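Local coordinates for uncharacterized Thioredoxin-like protein (Aeropyrum pernix, PDB 3HA9) that is of unknown function but has a thioredoxin-like fold and a disulfide-forming CxxC pair, consistent with an oxidoreductase or antioxidant role, at residues V53-A56 and D57-R61; G120-V123 and E124-V128; P150-G153 and E154-V158. All coordinates share one frame; numbering follows the deposited sequence. Where two conformers were deposited one is given.

Contact 1 of 3, residues V53-A56 and D57-R61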
ATOM      1  N   VAL A  53       9.489   2.438 -10.976  1.00 11.58           N
ATOM      2  CA  VAL A  53       9.101   3.200 -12.163  1.00 11.49           C
ATOM      3  C   VAL A  53       8.206   2.349 -13.075  1.00 12.12           C
ATOM      4  O   VAL A  53       7.161   2.833 -13.571  1.00 11.72           O
ATOM      5  CB  VAL A  53      10.341   3.762 -12.920  1.00 11.79           C
ATOM      6  CG1 VAL A  53       9.927   4.448 -14.219  1.00 10.38           C
ATOM      7  CG2 VAL A  53      11.097   4.756 -12.011  1.00 11.05           C
ATOM      8  N   TYR A  54       8.618   1.102 -13.313  1.00 12.55           N
ATOM      9  CA  TYR A  54       7.792   0.190 -14.106  1.00 13.66           C
ATOM     10  C   TYR A  54       6.469  -0.118 -13.382  1.00 13.30           C
ATOM     11  O   TYR A  54       5.401  -0.140 -14.008  1.00 13.53           O
ATOM     12  CB  TYR A  54       8.542  -1.111 -14.463  1.00 13.38           C
ATOM     13  CG  TYR A  54       7.635  -2.125 -15.119  1.00 16.38           C
ATOM     14  CD1 TYR A  54       7.111  -1.889 -16.393  1.00 16.90           C
ATOM     15  CD2 TYR A  54       7.260  -3.302 -14.457  1.00 17.28           C
ATOM     16  CE1 TYR A  54       6.249  -2.800 -16.996  1.00 19.34           C
ATOM     17  CE2 TYR A  54       6.403  -4.219 -15.056  1.00 19.14           C
ATOM     18  CZ  TYR A  54       5.904  -3.962 -16.328  1.00 19.05           C
ATOM     19  OH  TYR A  54       5.051  -4.853 -16.943  1.00 21.31           O
ATOM     20  N   MET A  55       6.525  -0.380 -12.072  1.00 13.11           N
ATOM     21  CA  MET A  55       5.264  -0.613 -11.338  1.00 13.36           C
ATOM     22  C   MET A  55       4.316   0.583 -11.453  1.00 12.92           C
ATOM     23  O   MET A  55       3.106   0.414 -11.592  1.00 13.65           O
ATOM     24  CB  MET A  55       5.508  -0.967  -9.848  1.00 12.74           C
ATOM     25  CG  MET A  55       4.226  -1.402  -9.104  1.00 13.05           C
ATOM     26  SD  MET A  55       3.271  -2.777  -9.838  1.00  8.84           S
ATOM     27  CE  MET A  55       4.504  -4.019  -9.759  1.00 13.38           C
ATOM     28  N   ALA A  56       4.859   1.799 -11.402  1.00 13.05           N
ATOM     29  CA  ALA A  56       4.010   2.985 -11.505  1.00 12.34           C
ATOM     30  C   ALA A  56       3.312   3.006 -12.870  1.00 13.01           C
ATOM     31  O   ALA A  56       2.125   3.312 -12.969  1.00 12.58           O
ATOM     32  CB  ALA A  56       4.826   4.264 -11.288  1.00 12.46           C
ATOM     33  N   ASP A  57       4.059   2.622 -13.897  1.00 13.34           N
ATOM     34  CA  ASP A  57       3.514   2.504 -15.260  1.00 14.61           C
ATOM     35  C   ASP A  57       2.289   1.575 -15.292  1.00 15.08           C
ATOM     36  O   ASP A  57       1.238   1.943 -15.828  1.00 15.11           O
ATOM     37  CB  ASP A  57       4.625   2.065 -16.220  1.00 14.60           C
ATOM     38  CG  ASP A  57       4.127   1.833 -17.650  1.00 15.49           C
ATOM     39  OD1 ASP A  57       4.337   2.722 -18.504  1.00 13.51           O
ATOM     40  OD2 ASP A  57       3.542   0.755 -17.924  1.00 16.44           O
ATOM     41  N   LEU A  58       2.408   0.411 -14.652  1.00 15.46           N
ATOM     42  CA  LEU A  58       1.308  -0.556 -14.596  1.00 15.65           C
ATOM     43  C   LEU A  58       0.086  -0.050 -13.856  1.00 15.89           C
ATOM     44  O   LEU A  58      -1.033  -0.198 -14.338  1.00 15.90           O
ATOM     45  CB  LEU A  58       1.764  -1.881 -13.988  1.00 16.05           C
ATOM     46  CG  LEU A  58       2.827  -2.653 -14.750  1.00 17.79           C
ATOM     47  CD1 LEU A  58       2.873  -4.089 -14.230  1.00 17.69           C
ATOM     48  CD2 LEU A  58       2.514  -2.635 -16.254  1.00 18.46           C
ATOM     49  N   LEU A  59       0.302   0.528 -12.680  1.00 15.61           N
ATOM     50  CA  LEU A  59      -0.792   1.064 -11.894  1.00 15.73           C
ATOM     51  C   LEU A  59      -1.530   2.233 -12.587  1.00 15.84           C
ATOM     52  O   LEU A  59      -2.739   2.395 -12.428  1.00 15.83           O
ATOM     53  CB  LEU A  59      -0.272   1.445 -10.507  1.00 15.05           C
ATOM     54  CG  LEU A  59       0.248   0.264  -9.674  1.00 13.80           C
ATOM     55  CD1 LEU A  59       0.935   0.777  -8.374  1.00 13.90           C
ATOM     56  CD2 LEU A  59      -0.895  -0.682  -9.329  1.00 15.22           C
ATOM     57  N   ASP A  60      -0.799   3.029 -13.365  1.00 16.53           N
ATOM     58  CA  ASP A  60      -1.408   4.120 -14.146  1.00 16.25           C
ATOM     59  C   ASP A  60      -2.420   3.570 -15.134  1.00 16.62           C
ATOM     60  O   ASP A  60      -3.551   4.072 -15.256  1.00 16.51           O
ATOM     61  CB  ASP A  60      -0.328   4.876 -14.933  1.00 16.48           C
ATOM     62  CG  ASP A  60       0.535   5.756 -14.062  1.00 17.39           C
ATOM     63  OD1 ASP A  60       0.123   6.110 -12.937  1.00 15.85           O
ATOM     64  OD2 ASP A  60       1.654   6.100 -14.514  1.00 17.30           O
ATOM     65  N   ARG A  61      -2.002   2.535 -15.842  1.00 16.07           N
ATOM     66  CA  ARG A  61      -2.851   1.940 -16.858  1.00 16.96           C
ATOM     67  C   ARG A  61      -4.040   1.258 -16.223  1.00 17.10           C
ATOM     68  O   ARG A  61      -5.156   1.389 -16.720  1.00 17.53           O
ATOM     69  CB  ARG A  61      -2.049   0.967 -17.721  1.00 16.32           C
ATOM     70  CG  ARG A  61      -1.091   1.695 -18.641  1.00 17.63           C
ATOM     71  CD  ARG A  61       0.161   0.888 -18.887  1.00 16.84           C
ATOM     72  NE  ARG A  61      -0.112  -0.290 -19.702  1.00 18.02           N
ATOM     73  CZ  ARG A  61       0.812  -1.176 -20.050  1.00 17.74           C
ATOM     74  NH1 ARG A  61       2.070  -1.013 -19.661  1.00 20.14           N
ATOM     75  NH2 ARG A  61       0.474  -2.222 -20.781  1.00 18.43           N
TER
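One face of the Tyr54 ring is covered by Leu58, one helical turn on: Leu58 CG stands 4.1 Å from the ring centroid, 26° off the normal and shifted toward the rim, a CH-pi contact. Both methyls lie over the hydroxyl end of that same face, Leu58 CD1 lying 3.6 Å from Tyr54 CE2 and Leu58 CD2 3.4 Å from Tyr54 OH. Tyr54 reaches that far because its CG is anti to the backbone N (chi1 172°), which sends the ring along the helix toward its C-terminal end. The other flat group, the Arg61 guanidinium, takes Asp57 at its edge: NH1 of Arg61 gives an in-plane bond to Asp57 OD2 at 2.9 Å, an i to i+4 salt bridge on the outer side of the helix. On the inner side Met55 CG touches Leu59 CD1 at 4.0 Å. The backbone beneath is regular, with Leu59 N meeting Met55 O at 3.0 Å. Cutting Leu58 back to an alanine would probably leave the Tyr54 ring without its cover on that face and open a gap beside Leu152 and Leu155. The segment belongs to helix 52-65 of a beta-alpha-beta unit, whose Met55, Ala56 and Leu59 pack on Trp43 of strand 39-45, while Val53 and Ala56 meet helix 98-108 and Leu58 meets helix 152-161.

Contact 2 of 3, residues G120-V123 and E124-V128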
ATOM      1  N   GLY A 120       7.062   2.328   9.335  1.00 10.20           N
ATOM      2  CA  GLY A 120       7.408   0.923   9.593  1.00 10.54           C
ATOM      3  C   GLY A 120       6.230   0.119  10.136  1.00 10.92           C
ATOM      4  O   GLY A 120       6.242  -1.111  10.063  1.00 10.68           O
ATOM      5  N   SER A 121       5.219   0.809  10.694  1.00 11.30           N
ATOM      6  CA  SER A 121       3.985   0.144  11.187  1.00 11.57           C
ATOM      7  C   SER A 121       3.271  -0.701  10.146  1.00 10.37           C
ATOM      8  O   SER A 121       2.839  -1.832  10.429  1.00  9.82           O
ATOM      9  CB  SER A 121       2.964   1.182  11.717  1.00 11.31           C
ATOM     10  OG  SER A 121       3.493   1.863  12.835  1.00 16.65           O
ATOM     11  N   LEU A 122       3.124  -0.148   8.946  1.00 10.39           N
ATOM     12  CA  LEU A 122       2.370  -0.849   7.904  1.00  9.70           C
ATOM     13  C   LEU A 122       3.249  -1.920   7.274  1.00 10.12           C
ATOM     14  O   LEU A 122       2.752  -2.969   6.849  1.00  9.86           O
ATOM     15  CB  LEU A 122       1.833   0.116   6.848  1.00 10.62           C
ATOM     16  CG  LEU A 122       0.761   1.063   7.393  1.00 10.63           C
ATOM     17  CD1 LEU A 122       0.586   2.236   6.419  1.00 11.57           C
ATOM     18  CD2 LEU A 122      -0.578   0.338   7.661  1.00 12.28           C
ATOM     19  N   VAL A 123       4.557  -1.651   7.230  1.00 10.19           N
ATOM     20  CA  VAL A 123       5.519  -2.672   6.785  1.00 10.34           C
ATOM     21  C   VAL A 123       5.379  -3.925   7.648  1.00  9.71           C
ATOM     22  O   VAL A 123       5.318  -5.059   7.137  1.00  9.37           O
ATOM     23  CB  VAL A 123       6.955  -2.118   6.790  1.00 10.50           C
ATOM     24  CG1 VAL A 123       7.977  -3.269   6.670  1.00 10.97           C
ATOM     25  CG2 VAL A 123       7.123  -1.150   5.633  1.00 11.49           C
ATOM     26  N   GLU A 124       5.309  -3.730   8.956  1.00  9.37           N
ATOM     27  CA  GLU A 124       5.131  -4.837   9.881  1.00  9.66           C
ATOM     28  C   GLU A 124       3.752  -5.469   9.723  1.00  9.31           C
ATOM     29  O   GLU A 124       3.627  -6.702   9.658  1.00  9.78           O
ATOM     30  CB  GLU A 124       5.333  -4.338  11.313  1.00 10.06           C
ATOM     31  CG  GLU A 124       5.127  -5.409  12.398  1.00 13.01           C
ATOM     32  CD  GLU A 124       5.262  -4.853  13.813  1.00 18.63           C
ATOM     33  OE1 GLU A 124       5.975  -3.845  14.003  1.00 22.81           O
ATOM     34  OE2 GLU A 124       4.670  -5.431  14.749  1.00 21.56           O
ATOM     35  N   LYS A 125       2.719  -4.631   9.653  1.00  8.96           N
ATOM     36  CA  LYS A 125       1.336  -5.130   9.547  1.00  9.69           C
ATOM     37  C   LYS A 125       1.148  -6.063   8.349  1.00  9.86           C
ATOM     38  O   LYS A 125       0.549  -7.129   8.474  1.00 11.20           O
ATOM     39  CB  LYS A 125       0.351  -3.951   9.439  1.00  9.74           C
ATOM     40  CG  LYS A 125      -1.144  -4.350   9.430  1.00 11.54           C
ATOM     41  CD  LYS A 125      -1.646  -4.588  10.839  1.00 13.96           C
ATOM     42  CE  LYS A 125      -3.178  -4.646  10.895  1.00 13.15           C
ATOM     43  NZ  LYS A 125      -3.554  -4.608  12.316  1.00 13.55           N
ATOM     44  N   PHE A 126       1.641  -5.646   7.191  1.00  9.33           N
ATOM     45  CA  PHE A 126       1.394  -6.369   5.947  1.00 10.43           C
ATOM     46  C   PHE A 126       2.541  -7.277   5.519  1.00 10.52           C
ATOM     47  O   PHE A 126       2.558  -7.774   4.391  1.00 12.05           O
ATOM     48  CB  PHE A 126       0.992  -5.386   4.849  1.00 10.02           C
ATOM     49  CG  PHE A 126      -0.396  -4.852   5.050  1.00 11.66           C
ATOM     50  CD1 PHE A 126      -1.495  -5.624   4.701  1.00 11.65           C
ATOM     51  CD2 PHE A 126      -0.597  -3.620   5.653  1.00  9.49           C
ATOM     52  CE1 PHE A 126      -2.783  -5.157   4.929  1.00 12.42           C
ATOM     53  CE2 PHE A 126      -1.883  -3.145   5.862  1.00 13.00           C
ATOM     54  CZ  PHE A 126      -2.963  -3.914   5.501  1.00 11.89           C
ATOM     55  N   ASN A 127       3.477  -7.516   6.426  1.00 10.15           N
ATOM     56  CA  ASN A 127       4.544  -8.483   6.141  1.00 10.36           C
ATOM     57  C   ASN A 127       5.253  -8.155   4.828  1.00 10.09           C
ATOM     58  O   ASN A 127       5.513  -9.029   3.987  1.00 11.03           O
ATOM     59  CB  ASN A 127       3.963  -9.909   6.162  1.00  9.72           C
ATOM     60  CG  ASN A 127       3.192 -10.178   7.436  1.00 10.58           C
ATOM     61  OD1 ASN A 127       3.606  -9.761   8.517  1.00 12.13           O
ATOM     62  ND2 ASN A 127       2.068 -10.865   7.316  1.00 12.90           N
ATOM     63  N   VAL A 128       5.579  -6.882   4.679  1.00  9.26           N
ATOM     64  CA  VAL A 128       6.095  -6.347   3.404  1.00  9.46           C
ATOM     65  C   VAL A 128       7.506  -6.878   3.150  1.00  9.94           C
ATOM     66  O   VAL A 128       8.389  -6.754   4.009  1.00  9.67           O
ATOM     67  CB  VAL A 128       6.067  -4.827   3.432  1.00  9.17           C
ATOM     68  CG1 VAL A 128       6.729  -4.236   2.202  1.00 10.03           C
ATOM     69  CG2 VAL A 128       4.598  -4.349   3.545  1.00 10.45           C
TER
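Phe126 leans back along the chain onto Leu122, the residue four before it, and its atoms can be followed outward. Its CB sits 3.6 Å from Leu122 O, the same carbonyl that accepts the Phe126 backbone N at 2.9 Å. With CG anti to the carbonyl carbon and beside the backbone N (chi1 -73°), the ring is carried past that oxygen: Phe126 CD2 comes within 3.6 Å of Leu122 O, which lies at the ring edge, near its plane. One atom further, Phe126 CE2 meets the methyl CD2 of Leu122 at 4.1 Å, the two side chains running side by side in the same direction. Both are directed at the sheet, where Leu122 packs on Phe44 and Phe126 on Leu42, Phe44 and Val135; Phe20 adds an edge-to-face ring contact to Phe126.

Val123 and Val128 meet at about a right angle, Val123 CG1 against Val128 CB at 4.1 Å. They are brought together by the backbone bond from Val128 N to Val123 O, 3.1 Å long and almost straight at 176°. At the other end of the short helix Gly120 is the N-cap, with a positive phi of 103° that would press a side chain against the preceding carbonyl, and Asp118 takes the Leu122 and Val123 amides. The ammonium group of Lys125 leads away from this turn and bonds to Ser19 O. The closing turn is a Schellman motif: Asn127, with positive phi, is the C-prime residue, the bond from Val128 N to Val123 O spans it, and a weak one from Asn127 N to Glu124 O lies inside.

Contact 3 of 3, residues P150-G153 and E154-V158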
ATOM      1  N   PRO A 150       4.547  -7.989  -8.682  1.00 15.00           N
ATOM      2  CA  PRO A 150       3.696  -8.829  -9.536  1.00 15.57           C
ATOM      3  C   PRO A 150       3.700  -8.333 -10.981  1.00 15.79           C
ATOM      4  O   PRO A 150       3.878  -7.141 -11.218  1.00 16.29           O
ATOM      5  CB  PRO A 150       2.303  -8.638  -8.932  1.00 15.66           C
ATOM      6  CG  PRO A 150       2.369  -7.316  -8.237  1.00 14.59           C
ATOM      7  CD  PRO A 150       3.750  -7.258  -7.673  1.00 15.52           C
ATOM      8  N   SER A 151       3.502  -9.238 -11.937  1.00 16.34           N
ATOM      9  CA  SER A 151       3.434  -8.853 -13.342  1.00 16.57           C
ATOM     10  C   SER A 151       2.082  -8.227 -13.685  1.00 16.70           C
ATOM     11  O   SER A 151       1.126  -8.353 -12.918  1.00 16.36           O
ATOM     12  CB  SER A 151       3.648 -10.082 -14.217  1.00 16.22           C
ATOM     13  OG  SER A 151       2.543 -10.966 -14.094  1.00 17.40           O
ATOM     14  N   LEU A 152       2.002  -7.565 -14.844  1.00 17.00           N
ATOM     15  CA  LEU A 152       0.733  -6.996 -15.321  1.00 16.98           C
ATOM     16  C   LEU A 152      -0.341  -8.077 -15.442  1.00 17.33           C
ATOM     17  O   LEU A 152      -1.495  -7.860 -15.064  1.00 16.70           O
ATOM     18  CB  LEU A 152       0.909  -6.279 -16.676  1.00 17.14           C
ATOM     19  CG  LEU A 152      -0.345  -5.645 -17.287  1.00 16.83           C
ATOM     20  CD1 LEU A 152      -1.019  -4.694 -16.299  1.00 16.87           C
ATOM     21  CD2 LEU A 152      -0.026  -4.921 -18.608  1.00 17.98           C
ATOM     22  N   GLY A 153       0.054  -9.230 -15.986  1.00 18.22           N
ATOM     23  CA  GLY A 153      -0.827 -10.382 -16.118  1.00 18.95           C
ATOM     24  C   GLY A 153      -1.428 -10.825 -14.796  1.00 19.88           C
ATOM     25  O   GLY A 153      -2.626 -11.122 -14.720  1.00 19.44           O
ATOM     26  N   GLU A 154      -0.596 -10.849 -13.749  1.00 20.52           N
ATOM     27  CA  GLU A 154      -1.042 -11.242 -12.410  1.00 21.08           C
ATOM     28  C   GLU A 154      -2.043 -10.239 -11.856  1.00 21.23           C
ATOM     29  O   GLU A 154      -3.093 -10.628 -11.334  1.00 21.31           O
ATOM     30  CB  GLU A 154       0.142 -11.386 -11.452  1.00 21.40           C
ATOM     31  CG  GLU A 154       1.177 -12.388 -11.890  1.00 23.56           C
ATOM     32  CD  GLU A 154       2.239 -12.611 -10.846  1.00 27.45           C
ATOM     33  OE1 GLU A 154       2.006 -13.461  -9.959  1.00 29.77           O
ATOM     34  OE2 GLU A 154       3.307 -11.954 -10.912  1.00 26.25           O
ATOM     35  N   LEU A 155      -1.726  -8.951 -11.992  1.00 20.83           N
ATOM     36  CA  LEU A 155      -2.605  -7.889 -11.509  1.00 20.95           C
ATOM     37  C   LEU A 155      -3.962  -7.933 -12.229  1.00 21.26           C
ATOM     38  O   LEU A 155      -5.009  -7.896 -11.584  1.00 21.01           O
ATOM     39  CB  LEU A 155      -1.945  -6.517 -11.692  1.00 20.60           C
ATOM     40  CG  LEU A 155      -0.665  -6.225 -10.906  1.00 20.51           C
ATOM     41  CD1 LEU A 155      -0.013  -4.953 -11.464  1.00 19.07           C
ATOM     42  CD2 LEU A 155      -0.937  -6.079  -9.414  1.00 20.93           C
ATOM     43  N   GLU A 156      -3.928  -8.034 -13.560  1.00 21.84           N
ATOM     44  CA  GLU A 156      -5.145  -8.135 -14.369  1.00 22.52           C
ATOM     45  C   GLU A 156      -6.026  -9.299 -13.922  1.00 22.24           C
ATOM     46  O   GLU A 156      -7.234  -9.125 -13.715  1.00 22.50           O
ATOM     47  CB  GLU A 156      -4.809  -8.297 -15.861  1.00 22.68           C
ATOM     48  CG  GLU A 156      -4.530  -6.986 -16.586  1.00 25.22           C
ATOM     49  CD  GLU A 156      -5.790  -6.271 -17.089  1.00 27.61           C
ATOM     50  OE1 GLU A 156      -6.908  -6.527 -16.580  1.00 29.02           O
ATOM     51  OE2 GLU A 156      -5.657  -5.427 -17.996  1.00 29.08           O
ATOM     52  N   SER A 157      -5.411 -10.473 -13.790  1.00 22.31           N
ATOM     53  CA  SER A 157      -6.120 -11.679 -13.363  0.50 22.20           C
ATOM     54  C   SER A 157      -6.843 -11.446 -12.040  1.00 22.15           C
ATOM     55  O   SER A 157      -7.997 -11.832 -11.881  1.00 22.05           O
ATOM     56  CB  SER A 157      -5.159 -12.863 -13.241  0.50 22.15           C
ATOM     57  OG  SER A 157      -5.788 -13.965 -12.606  0.50 22.41           O
ATOM     58  N   VAL A 158      -6.152 -10.803 -11.097  1.00 21.96           N
ATOM     59  CA  VAL A 158      -6.725 -10.510  -9.788  1.00 21.69           C
ATOM     60  C   VAL A 158      -7.926  -9.543  -9.897  1.00 22.36           C
ATOM     61  O   VAL A 158      -8.998  -9.819  -9.353  1.00 22.09           O
ATOM     62  CB  VAL A 158      -5.626 -10.001  -8.793  1.00 21.58           C
ATOM     63  CG1 VAL A 158      -6.240  -9.465  -7.527  1.00 20.79           C
ATOM     64  CG2 VAL A 158      -4.628 -11.119  -8.477  1.00 21.06           C
TER
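A capping box opens helix 152-161, with Ser151 as N-cap and Glu154 three residues on. Each side chain serves the other's backbone. Ser151 OG accepts from Glu154 N at 3.2 Å. In return Glu154 OE2 accepts from Ser151 N at 2.9 Å in a nearly straight bond, met on the anti side of the carboxylate and 26° out of its plane. The serine hydroxyl sits between its own backbone N and carbonyl carbon (chi1 68°), turned to face the first helical turn, and Ser151 OG adds a weak bond of 3.4 Å to Glu154 OE2. The Glu154 chain, extended beyond CG, reaches back along the helix start. On the buried side Pro150 CG rests against Leu155 CD2 at 3.7 Å, the two crossing at a slant; Ile134 of strand 133-138 touches both. Glu156 points elsewhere, to Lys65 and Tyr66. Leu155 N to Ser151 O (3.1 Å) is the first regular helical bond. Two amides that have no earlier helical carbonyl to bind are thus satisfied by side chains, and the negative carboxylate beside the helix N-terminus would probably be favoured by the dipole there.

All three contacts are local, each along one helix or at its ends, but at different depths. Contacts 1 and 3 are partly buried and lie on the same side of the chain's centre, about 12 Å apart between centres, and touch: Leu58 CD1 approaches Leu155 CD1 at 4.1 Å, and Met55 and Arg61 meet Pro150 and Leu152. Together they pack helices 52-65 and 152-161 against each other and the sheet. Contact 2 is a surface contact, its centre about 22 Å from the centre of either. Contact 1 lies wholly within its helix, with ring packing and a salt bridge; contact 3 caps a helix start with side chains, whereas contact 2 ends its helix through backbone bonds.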